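Local atomic coordinates of geranyltranstransferase (Agrobacterium tumefaciens, PDB entry 2H8O), a protein that probably condenses geranyl diphosphate with isopentenyl diphosphate to make farnesyl diphosphate. Residues A[54-58]-A[59-63]; A[67-71]-A[72-76]; A[86-89]-A[90-94]; A[138-142]-A[143-147]. All blocks are in the same frame, centred on the assembly; numbering follows the deposited sequence.

Contact 1: residues A[54-58]-A[59-63]; sequences LGHLL and SGEAR
The backbone amide of Ser59 turns back onto the carbonyl of His56, with Ser59 N 3.1 Å from His56 O, so the chain finishes helix 34-57 with a tight i+3 to i turn. One step earlier the helical pattern still holds, since Leu58 N bonds to Leu54 O at 2.9 Å. Leu58 itself has already left helical backbone angles, and beyond it the chain runs on as an irregular loop.

The amide of Ser59 stands above the plane of the His56 carbonyl. Arg63 reaches the same oxygen from the opposite face, its NH1 lying 2.8 Å from His56 O with the oxygen close to the guanidinium plane. A carbonyl at a helix C-terminus, where successive amides run out, is thereby gripped by two donors, one from the backbone and one from a positively charged side chain that folds back from the loop. A bend in the Arg63 chain (chi2 55°) allows this return. The other nitrogen works inside the loop: Arg63 NH2 donates to Glu61 O at 2.7 Å, in the plane of that carbonyl, and to Ser59 OG at 2.8 Å. Both terminal nitrogens are thus engaged, which fixes the rotation of the guanidinium group and ties three points of the chain together. Glu61 OE2 sits over one guanidinium face, 3.5 Å from Arg63 NH1, as a charge contact alone, and even that is doubtful because Glu61 has a second conformer. Away from the loop, Leu58 packs on Met77 and Val81 of helix 71-82, while its carbonyl accepts from Arg78.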
loop_
_atom_site.group_PDB
_atom_site.type_symbol
_atom_site.label_atom_id
_atom_site.label_comp_id
_atom_site.label_asym_id
_atom_site.label_seq_id
_atom_site.Cartn_x
_atom_site.Cartn_y
_atom_site.Cartn_z
ATOM N N LEU A 54 12.605 -10.957 7.061
ATOM C CA LEU A 54 11.396 -10.347 7.657
ATOM C C LEU A 54 11.613 -9.903 9.112
ATOM O O LEU A 54 11.211 -8.812 9.505
ATOM C CB LEU A 54 10.225 -11.311 7.555
ATOM C CG LEU A 54 9.649 -11.429 6.145
ATOM C CD1 LEU A 54 8.769 -12.679 6.045
ATOM C CD2 LEU A 54 8.873 -10.153 5.752
ATOM N N GLY A 55 12.281 -10.731 9.908
ATOM C CA GLY A 55 12.534 -10.367 11.295
ATOM C C GLY A 55 13.377 -9.113 11.383
ATOM O O GLY A 55 13.174 -8.257 12.252
ATOM N N HIS A 56 14.353 -9.035 10.492
ATOM C CA HIS A 56 15.216 -7.881 10.385
ATOM C C HIS A 56 14.412 -6.644 9.954
ATOM O O HIS A 56 14.509 -5.584 10.575
ATOM C CB HIS A 56 16.334 -8.186 9.395
ATOM C CG HIS A 56 17.274 -7.052 9.183
ATOM N ND1 HIS A 56 18.132 -6.616 10.167
ATOM C CD2 HIS A 56 17.497 -6.267 8.105
ATOM C CE1 HIS A 56 18.847 -5.605 9.706
ATOM N NE2 HIS A 56 18.489 -5.379 8.456
ATOM N N LEU A 57 13.576 -6.805 8.931
ATOM C CA LEU A 57 12.782 -5.677 8.411
ATOM C C LEU A 57 11.715 -5.190 9.395
ATOM O O LEU A 57 11.242 -4.049 9.280
ATOM C CB LEU A 57 12.133 -6.057 7.080
ATOM C CG LEU A 57 13.073 -6.327 5.905
ATOM C CD1 LEU A 57 12.357 -7.022 4.758
ATOM C CD2 LEU A 57 13.675 -5.015 5.418
ATOM N N LEU A 58 11.331 -6.059 10.337
ATOM C CA LEU A 58 10.340 -5.729 11.374
ATOM C C LEU A 58 11.005 -5.426 12.725
ATOM O O LEU A 58 10.347 -5.397 13.753
ATOM C CB LEU A 58 9.291 -6.846 11.490
ATOM C CG LEU A 58 8.435 -7.036 10.228
ATOM C CD1 LEU A 58 7.579 -8.301 10.353
ATOM C CD2 LEU A 58 7.548 -5.808 9.997
ATOM N N SER A 59 12.297 -5.121 12.719
ATOM C CA SER A 59 12.954 -4.762 13.971
ATOM C C SER A 59 12.441 -3.411 14.466
ATOM O O SER A 59 11.818 -2.653 13.720
ATOM C CB SER A 59 14.470 -4.748 13.812
ATOM O OG SER A 59 14.860 -3.662 13.007
ATOM N N GLY A 60 12.714 -3.124 15.732
ATOM C CA GLY A 60 12.143 -1.968 16.385
ATOM C C GLY A 60 12.818 -0.644 16.095
ATOM O O GLY A 60 12.298 0.405 16.459
ATOM N N GLU A 61 13.986 -0.675 15.477
ATOM C CA GLU A 61 14.778 0.526 15.164
ATOM C C GLU A 61 14.120 1.308 14.042
ATOM O O GLU A 61 13.793 0.712 13.007
ATOM C CB GLU A 61 16.203 0.128 14.724
ATOM C CG GLU A 61 16.293 -1.288 14.114
ATOM C CD GLU A 61 17.493 -1.530 13.224
ATOM O OE1 GLU A 61 18.524 -0.837 13.379
ATOM O OE2 GLU A 61 17.401 -2.445 12.368
ATOM N N ALA A 62 13.952 2.612 14.220
ATOM C CA ALA A 62 13.425 3.461 13.163
ATOM C C ALA A 62 14.451 3.555 12.039
ATOM O O ALA A 62 15.650 3.666 12.283
ATOM C CB ALA A 62 13.090 4.836 13.693
ATOM N N ARG A 63 13.958 3.486 10.811
ATOM C CA ARG A 63 14.764 3.688 9.629
ATOM C C ARG A 63 14.845 5.174 9.282
ATOM O O ARG A 63 14.112 6.006 9.838
ATOM C CB ARG A 63 14.177 2.917 8.456
ATOM C CG ARG A 63 14.688 1.507 8.362
ATOM C CD ARG A 63 14.495 0.711 9.617
ATOM N NE ARG A 63 14.847 -0.683 9.361
ATOM C CZ ARG A 63 14.650 -1.681 10.215
ATOM N NH1 ARG A 63 14.993 -2.911 9.863
ATOM N NH2 ARG A 63 14.102 -1.462 11.399
#

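Contact 2: residues A[67-71]-A[72-76]; sequences ITRPQ and NLLEA
Gln71 and Glu75 lie one helical turn apart at the start of helix 71-82, joined by the backbone bond from Glu75 N to Gln71 O at 2.8 Å. The aliphatic part of Glu75 lies against the same carbonyl, its CG 3.3 Å from Gln71 O. The Gln71 amide and the Glu75 carboxylate are modelled too close together for their meeting to be interpreted.

Leu74 is the second large contributor. Its amide bonds to Pro70 O at 3.1 Å, and its CB rests 3.4 Å from that same oxygen. With CG anti to the backbone N (chi1 -168°), the isobutyl group is carried back along the preceding chain, where Leu74 CD2 meets Arg69 CB at 4.1 Å. The charged end of Arg69 has other business: NE forms a salt bridge with Glu66, and NH1 bonds to the carbonyls of Leu57 and Ser59, which joins this loop to the end of helix 34-57.

Pro70, the third, has no side-chain group able to cap the helix and contributes its carbonyl to the first turn, while its ring packs on Gly196 of the second subunit. Leu73 is shared between partners, touching Leu153 and Ser157 of helix 148-167 as well as Ile191 of the second subunit. This is the N-terminal turn of an alpha-helix, with a proline in the N-cap position, set at the dimer interface of an all-helical prenyltransferase.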
loop_
_atom_site.group_PDB
_atom_site.type_symbol
_atom_site.label_atom_id
_atom_site.label_comp_id
_atom_site.label_asym_id
_atom_site.label_seq_id
_atom_site.Cartn_x
_atom_site.Cartn_y
_atom_site.Cartn_z
ATOM N N ILE A 67 9.868 8.210 12.075
ATOM C CA ILE A 67 9.994 8.967 13.297
ATOM C C ILE A 67 10.278 8.017 14.467
ATOM O O ILE A 67 11.318 8.125 15.146
ATOM C CB ILE A 67 8.763 9.849 13.491
ATOM C CG1 ILE A 67 8.747 10.908 12.373
ATOM C CG2 ILE A 67 8.785 10.528 14.834
ATOM C CD1 ILE A 67 7.427 11.551 12.157
ATOM N N THR A 68 9.380 7.067 14.694
ATOM C CA THR A 68 9.618 5.966 15.637
ATOM C C THR A 68 8.725 4.815 15.215
ATOM O O THR A 68 7.798 5.043 14.452
ATOM C CB THR A 68 9.283 6.366 17.073
ATOM O OG1 THR A 68 9.849 5.404 17.999
ATOM C CG2 THR A 68 7.797 6.470 17.279
ATOM N N ARG A 69 9.017 3.590 15.668
ATOM C CA ARG A 69 8.147 2.432 15.399
ATOM C C ARG A 69 7.398 2.039 16.668
ATOM O O ARG A 69 8.007 1.479 17.597
ATOM C CB ARG A 69 8.972 1.258 14.874
ATOM C CG ARG A 69 9.567 1.506 13.501
ATOM C CD ARG A 69 10.320 0.287 12.968
ATOM N NE ARG A 69 10.529 0.422 11.538
ATOM C CZ ARG A 69 10.714 -0.589 10.686
ATOM N NH1 ARG A 69 10.761 -1.851 11.095
ATOM N NH2 ARG A 69 10.837 -0.313 9.390
ATOM N N PRO A 70 6.096 2.355 16.755
ATOM C CA PRO A 70 5.371 2.004 17.979
ATOM C C PRO A 70 5.364 0.524 18.232
ATOM O O PRO A 70 5.075 -0.270 17.338
ATOM C CB PRO A 70 3.955 2.530 17.741
ATOM C CG PRO A 70 4.108 3.574 16.696
ATOM C CD PRO A 70 5.240 3.111 15.824
ATOM N N GLN A 71 5.692 0.147 19.459
ATOM C CA GLN A 71 6.012 -1.238 19.717
ATOM C C GLN A 71 4.779 -2.156 19.593
ATOM O O GLN A 71 4.885 -3.255 19.063
ATOM C CB GLN A 71 6.711 -1.347 21.082
ATOM C CG GLN A 71 7.913 -2.305 21.061
ATOM C CD GLN A 71 7.498 -3.737 21.212
ATOM O OE1 GLN A 71 8.291 -4.677 21.018
ATOM N NE2 GLN A 71 6.236 -3.930 21.585
ATOM N N ASN A 72 3.615 -1.709 20.054
ATOM C CA ASN A 72 2.427 -2.568 20.017
ATOM C C ASN A 72 2.007 -2.869 18.575
ATOM O O ASN A 72 1.749 -4.014 18.208
ATOM C CB ASN A 72 1.257 -1.957 20.796
ATOM C CG ASN A 72 0.093 -2.907 20.922
ATOM O OD1 ASN A 72 0.167 -3.908 21.645
ATOM N ND2 ASN A 72 -0.985 -2.626 20.187
ATOM N N LEU A 73 1.959 -1.834 17.748
ATOM C CA LEU A 73 1.635 -2.031 16.329
ATOM C C LEU A 73 2.659 -2.945 15.648
ATOM O O LEU A 73 2.311 -3.831 14.868
ATOM C CB LEU A 73 1.565 -0.688 15.614
ATOM C CG LEU A 73 1.228 -0.774 14.120
ATOM C CD1 LEU A 73 -0.087 -1.517 13.901
ATOM C CD2 LEU A 73 1.201 0.640 13.516
ATOM N N LEU A 74 3.934 -2.732 15.940
ATOM C CA LEU A 74 4.989 -3.575 15.389
ATOM C C LEU A 74 4.826 -5.034 15.827
ATOM O O LEU A 74 4.963 -5.935 15.036
ATOM C CB LEU A 74 6.356 -2.991 15.769
ATOM C CG LEU A 74 7.609 -3.509 15.090
ATOM C CD1 LEU A 74 7.490 -3.378 13.594
ATOM C CD2 LEU A 74 8.853 -2.772 15.624
ATOM N N GLU A 75 4.494 -5.273 17.093
ATOM C CA GLU A 75 4.213 -6.645 17.558
ATOM C C GLU A 75 3.050 -7.287 16.782
ATOM O O GLU A 75 3.090 -8.473 16.468
ATOM C CB GLU A 75 3.918 -6.631 19.063
ATOM C CG GLU A 75 5.145 -6.398 19.922
ATOM C CD GLU A 75 4.828 -6.292 21.401
ATOM O OE1 GLU A 75 3.655 -6.497 21.798
ATOM O OE2 GLU A 75 5.767 -5.994 22.196
ATOM N N ALA A 76 2.018 -6.498 16.494
ATOM C CA ALA A 76 0.856 -6.979 15.746
ATOM C C ALA A 76 1.242 -7.366 14.324
ATOM O O ALA A 76 0.782 -8.395 13.801
ATOM C CB ALA A 76 -0.269 -5.923 15.751
#

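Contact 3: residues A[86-89]-A[90-94]; sequences KRLR and PFLVI
Leu92 N donates to Leu88 O at 3.0 Å (N-H...O angle 152°), one of three successive backbone bonds that open helix 88-99. Phe91 N to Arg87 O and Val93 N to Arg89 O, both 3.1 Å, complete the turn. Pro90 fits here without cost, because a residue in the first turn needs no amide hydrogen for a helical partner.

Side chains three and four residues apart meet along the same turn. Leu88 and Leu92 pass each other at a slant, Leu88 CG lying 4.0 Å from Leu92 CD1. Leu88, whose CG is anti to the backbone N (chi1 178°), also brings CD1 to within 4.2 Å of Phe91 CD2, while the Phe91 ring turns its edge toward Leu88 O. Phe91 also stacks edge-to-face with Phe39, and Ala326 of helix 321-331 packs on it.

On another side of the helix, Arg87 CB touches Pro90 CG at 3.9 Å. Arg87 is the N-cap residue and has a positive phi (68°). Its guanidinium leads away to salt bridges with Glu115 and Glu51 and to the Val81 carbonyl, which probably compensates its buried charge. The sequence Lys86-Arg-Leu-Arg-Pro90 belongs to the GGKRxRP signature of polyprenyl synthetases, which in relatives contributes to the isopentenyl diphosphate pocket; here it forms the entry into a central helix of the fold.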
loop_
_atom_site.group_PDB
_atom_site.type_symbol
_atom_site.label_atom_id
_atom_site.label_comp_id
_atom_site.label_asym_id
_atom_site.label_seq_id
_atom_site.Cartn_x
_atom_site.Cartn_y
_atom_site.Cartn_z
ATOM N N LYS A 86 3.289 -21.191 4.896
ATOM C CA LYS A 86 4.471 -21.927 4.478
ATOM C C LYS A 86 5.403 -21.179 3.496
ATOM O O LYS A 86 6.414 -21.741 3.062
ATOM C CB LYS A 86 4.039 -23.268 3.865
ATOM C CG LYS A 86 3.286 -24.184 4.848
ATOM C CD LYS A 86 3.943 -24.253 6.218
ATOM C CE LYS A 86 3.512 -25.487 7.012
ATOM N NZ LYS A 86 4.281 -26.709 6.602
ATOM N N ARG A 87 5.086 -19.926 3.174
ATOM C CA ARG A 87 5.963 -19.058 2.403
ATOM C C ARG A 87 6.130 -19.504 0.937
ATOM O O ARG A 87 7.166 -19.290 0.328
ATOM C CB ARG A 87 7.337 -18.895 3.067
ATOM C CG ARG A 87 7.302 -18.721 4.569
ATOM C CD ARG A 87 6.479 -17.526 5.050
ATOM N NE ARG A 87 6.573 -17.441 6.499
ATOM C CZ ARG A 87 5.866 -16.629 7.282
ATOM N NH1 ARG A 87 4.964 -15.806 6.773
ATOM N NH2 ARG A 87 6.056 -16.678 8.597
ATOM N N LEU A 88 5.068 -20.038 0.355
ATOM C CA LEU A 88 5.088 -20.390 -1.069
ATOM C C LEU A 88 5.375 -19.191 -1.962
ATOM O O LEU A 88 6.069 -19.312 -2.978
ATOM C CB LEU A 88 3.758 -21.026 -1.474
ATOM C CG LEU A 88 3.642 -21.390 -2.943
ATOM C CD1 LEU A 88 4.671 -22.446 -3.315
ATOM C CD2 LEU A 88 2.225 -21.847 -3.283
ATOM N N ARG A 89 4.801 -18.031 -1.643
ATOM C CA ARG A 89 4.973 -16.878 -2.534
ATOM C C ARG A 89 6.458 -16.411 -2.610
ATOM O O ARG A 89 7.009 -16.287 -3.710
ATOM C CB ARG A 89 3.983 -15.766 -2.183
ATOM C CG ARG A 89 2.568 -16.221 -2.526
ATOM C CD ARG A 89 1.480 -15.387 -1.886
ATOM N NE ARG A 89 0.161 -16.010 -2.046
ATOM C CZ ARG A 89 -0.270 -17.044 -1.333
ATOM N NH1 ARG A 89 0.494 -17.601 -0.383
ATOM N NH2 ARG A 89 -1.477 -17.534 -1.555
ATOM N N PRO A 90 7.114 -16.185 -1.453
ATOM C CA PRO A 90 8.555 -15.945 -1.511
ATOM C C PRO A 90 9.360 -17.059 -2.188
ATOM O O PRO A 90 10.323 -16.775 -2.890
ATOM C CB PRO A 90 8.970 -15.817 -0.043
ATOM C CG PRO A 90 7.782 -15.816 0.740
ATOM C CD PRO A 90 6.574 -16.008 -0.092
ATOM N N PHE A 91 8.970 -18.313 -1.970
ATOM C CA PHE A 91 9.633 -19.432 -2.611
ATOM C C PHE A 91 9.642 -19.229 -4.122
ATOM O O PHE A 91 10.675 -19.396 -4.797
ATOM C CB PHE A 91 8.938 -20.749 -2.260
ATOM C CG PHE A 91 9.366 -21.893 -3.106
ATOM C CD1 PHE A 91 10.383 -22.743 -2.704
ATOM C CD2 PHE A 91 8.760 -22.124 -4.335
ATOM C CE1 PHE A 91 10.765 -23.808 -3.525
ATOM C CE2 PHE A 91 9.158 -23.181 -5.136
ATOM C CZ PHE A 91 10.139 -24.007 -4.730
ATOM N N LEU A 92 8.475 -18.864 -4.662
ATOM C CA LEU A 92 8.330 -18.719 -6.105
ATOM C C LEU A 92 9.171 -17.553 -6.643
ATOM O O LEU A 92 9.798 -17.660 -7.715
ATOM C CB LEU A 92 6.852 -18.570 -6.494
ATOM C CG LEU A 92 5.992 -19.831 -6.285
ATOM C CD1 LEU A 92 4.501 -19.484 -6.353
ATOM C CD2 LEU A 92 6.350 -20.918 -7.294
ATOM N N VAL A 93 9.218 -16.448 -5.907
ATOM C CA VAL A 93 10.076 -15.322 -6.289
ATOM C C VAL A 93 11.563 -15.743 -6.325
ATOM O O VAL A 93 12.280 -15.573 -7.342
ATOM C CB VAL A 93 9.892 -14.119 -5.367
ATOM C CG1 VAL A 93 10.869 -13.008 -5.775
ATOM C CG2 VAL A 93 8.433 -13.617 -5.403
ATOM N N ILE A 94 12.013 -16.311 -5.219
ATOM C CA ILE A 94 13.399 -16.751 -5.077
ATOM C C ILE A 94 13.770 -17.721 -6.199
ATOM O O ILE A 94 14.841 -17.617 -6.808
ATOM C CB ILE A 94 13.601 -17.411 -3.690
ATOM C CG1 ILE A 94 13.516 -16.343 -2.577
ATOM C CG2 ILE A 94 14.952 -18.155 -3.629
ATOM C CD1 ILE A 94 13.293 -16.897 -1.198
#

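Contact 4: residues A[138-142]-A[143-147]; sequences GQPTV and HRKFD
Thr141 O takes the amide of Lys145 at 3.0 Å, almost straight (169°), and a weak bond from Arg144 N, while Phe146 N reaches Val142 O at 2.9 Å: together these make up the short helix 142-145, which starts right after strand 139-140.

Thr141 occupies the N-cap position, yet its hydroxyl makes no capping bond. It bonds instead to Asp133 O and lies over one face of the His143 imidazole, with Thr141 OG1 3.1 Å from His143 CE1. The two side chains run side by side, pointing the same way; His143 CG lies between its backbone N and carbonyl carbon (chi1 60°). In polyprenyl synthetases this strand-helix element follows the first aspartate-rich motif, and Thr141 and His143 both touch Asp126, consistent with a place beside that motif. Arg144 passes across Thr141, its CG 3.3 Å from Thr141 OG1.

Further along, Phe146 sets the edge of its ring against the Val142 carbonyl, Phe146 CD2 being 3.4 Å from Val142 O. The same ring carbon, Phe146 CD2, meets Val142 CG1 at 4.0 Å. Pro140 CG leans on Lys145 CB at 4.2 Å.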
loop_
_atom_site.group_PDB
_atom_site.type_symbol
_atom_site.label_atom_id
_atom_site.label_comp_id
_atom_site.label_asym_id
_atom_site.label_seq_id
_atom_site.Cartn_x
_atom_site.Cartn_y
_atom_site.Cartn_z
ATOM N N GLY A 138 -3.810 -22.416 14.214
ATOM C CA GLY A 138 -3.769 -22.740 15.635
ATOM C C GLY A 138 -3.499 -21.591 16.606
ATOM O O GLY A 138 -3.539 -21.808 17.817
ATOM N N GLN A 139 -3.238 -20.379 16.096
ATOM C CA GLN A 139 -2.945 -19.215 16.934
ATOM C C GLN A 139 -4.073 -18.182 16.850
ATOM O O GLN A 139 -4.794 -18.130 15.856
ATOM C CB GLN A 139 -1.646 -18.551 16.470
ATOM C CG GLN A 139 -0.367 -19.381 16.693
ATOM C CD GLN A 139 0.505 -18.876 17.844
ATOM O OE1 GLN A 139 0.290 -17.786 18.398
ATOM N NE2 GLN A 139 1.498 -19.687 18.219
ATOM N N PRO A 140 -4.193 -17.317 17.861
ATOM C CA PRO A 140 -5.191 -16.260 17.773
ATOM C C PRO A 140 -4.890 -15.366 16.575
ATOM O O PRO A 140 -3.737 -15.138 16.232
ATOM C CB PRO A 140 -5.019 -15.479 19.081
ATOM C CG PRO A 140 -3.656 -15.845 19.562
ATOM C CD PRO A 140 -3.400 -17.219 19.097
ATOM N N THR A 141 -5.939 -14.904 15.928
ATOM C CA THR A 141 -5.779 -13.923 14.879
ATOM C C THR A 141 -5.362 -12.576 15.479
ATOM O O THR A 141 -5.452 -12.340 16.669
ATOM C CB THR A 141 -7.062 -13.795 14.064
ATOM O OG1 THR A 141 -8.167 -13.672 14.949
ATOM C CG2 THR A 141 -7.271 -15.027 13.181
ATOM N N VAL A 142 -4.885 -11.672 14.630
ATOM C CA VAL A 142 -4.331 -10.422 15.135
ATOM C C VAL A 142 -5.368 -9.620 15.916
ATOM O O VAL A 142 -5.037 -9.067 16.962
ATOM C CB VAL A 142 -3.675 -9.574 14.006
ATOM C CG1 VAL A 142 -3.277 -8.190 14.517
ATOM C CG2 VAL A 142 -2.474 -10.309 13.450
ATOM N N HIS A 143 -6.616 -9.568 15.446
ATOM C CA HIS A 143 -7.639 -8.757 16.145
ATOM C C HIS A 143 -8.034 -9.364 17.492
ATOM O O HIS A 143 -8.473 -8.647 18.387
ATOM C CB HIS A 143 -8.897 -8.489 15.288
ATOM C CG HIS A 143 -9.619 -9.724 14.866
ATOM N ND1 HIS A 143 -9.221 -10.458 13.772
ATOM C CD2 HIS A 143 -10.694 -10.370 15.388
ATOM C CE1 HIS A 143 -10.019 -11.500 13.634
ATOM N NE2 HIS A 143 -10.921 -11.474 14.597
ATOM N N ARG A 144 -7.855 -10.673 17.625
ATOM C CA ARG A 144 -8.119 -11.374 18.893
ATOM C C ARG A 144 -6.986 -11.178 19.896
ATOM O O ARG A 144 -7.242 -10.900 21.068
ATOM C CB ARG A 144 -8.360 -12.860 18.632
ATOM C CG ARG A 144 -9.604 -13.112 17.811
ATOM C CD ARG A 144 -10.838 -13.094 18.656
ATOM N NE ARG A 144 -10.833 -14.243 19.555
ATOM C CZ ARG A 144 -11.760 -14.500 20.473
ATOM N NH1 ARG A 144 -12.801 -13.684 20.633
ATOM N NH2 ARG A 144 -11.643 -15.577 21.235
ATOM N N LYS A 145 -5.741 -11.309 19.452
ATOM C CA LYS A 145 -4.584 -11.111 20.332
ATOM C C LYS A 145 -4.375 -9.635 20.731
ATOM O O LYS A 145 -3.951 -9.330 21.856
ATOM C CB LYS A 145 -3.325 -11.680 19.667
ATOM C CG LYS A 145 -2.061 -11.561 20.505
ATOM C CD LYS A 145 -0.938 -12.410 19.936
ATOM C CE LYS A 145 0.307 -12.362 20.843
ATOM N NZ LYS A 145 0.183 -13.201 22.071
ATOM N N PHE A 146 -4.686 -8.725 19.811
ATOM C CA PHE A 146 -4.594 -7.286 20.040
ATOM C C PHE A 146 -6.021 -6.742 20.087
ATOM O O PHE A 146 -6.757 -7.006 21.046
ATOM C CB PHE A 146 -3.700 -6.636 18.958
ATOM C CG PHE A 146 -2.291 -7.168 18.982
ATOM C CD1 PHE A 146 -1.306 -6.536 19.721
ATOM C CD2 PHE A 146 -1.979 -8.357 18.338
ATOM C CE1 PHE A 146 -0.021 -7.062 19.788
ATOM C CE2 PHE A 146 -0.697 -8.886 18.396
ATOM C CZ PHE A 146 0.285 -8.229 19.121
ATOM N N ASP A 147 -6.416 -5.985 19.074
ATOM C CA ASP A 147 -7.803 -5.568 18.902
ATOM C C ASP A 147 -8.044 -5.254 17.426
ATOM O O ASP A 147 -7.107 -5.299 16.614
ATOM C CB ASP A 147 -8.191 -4.405 19.829
ATOM C CG ASP A 147 -7.365 -3.142 19.631
ATOM O OD1 ASP A 147 -6.822 -2.876 18.543
ATOM O OD2 ASP A 147 -7.321 -2.350 20.588
#

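In the fold
All four contacts are local turns arranged in series along the chain, so none nests within or crosses another. Contact 1 ends helix 34-57, and contact 2 begins helix 71-82; their centres are about 10 Å apart, and they meet through Arg69 and where Leu74 packs on Gly60, which draws together the two ends of the connecting loop. Contact 3 starts helix 88-99, its centre about 7 Å from that of the folded chain, with nearest atoms about 11 Å from contacts 2 and 4 and about 5 Å from contact 1. Contact 4 follows the small hairpin of strands 135-136 and 139-140, and its Phe146 rests on Asn72, Glu75 and Ala76, tying helix 142-145 to helix 71-82.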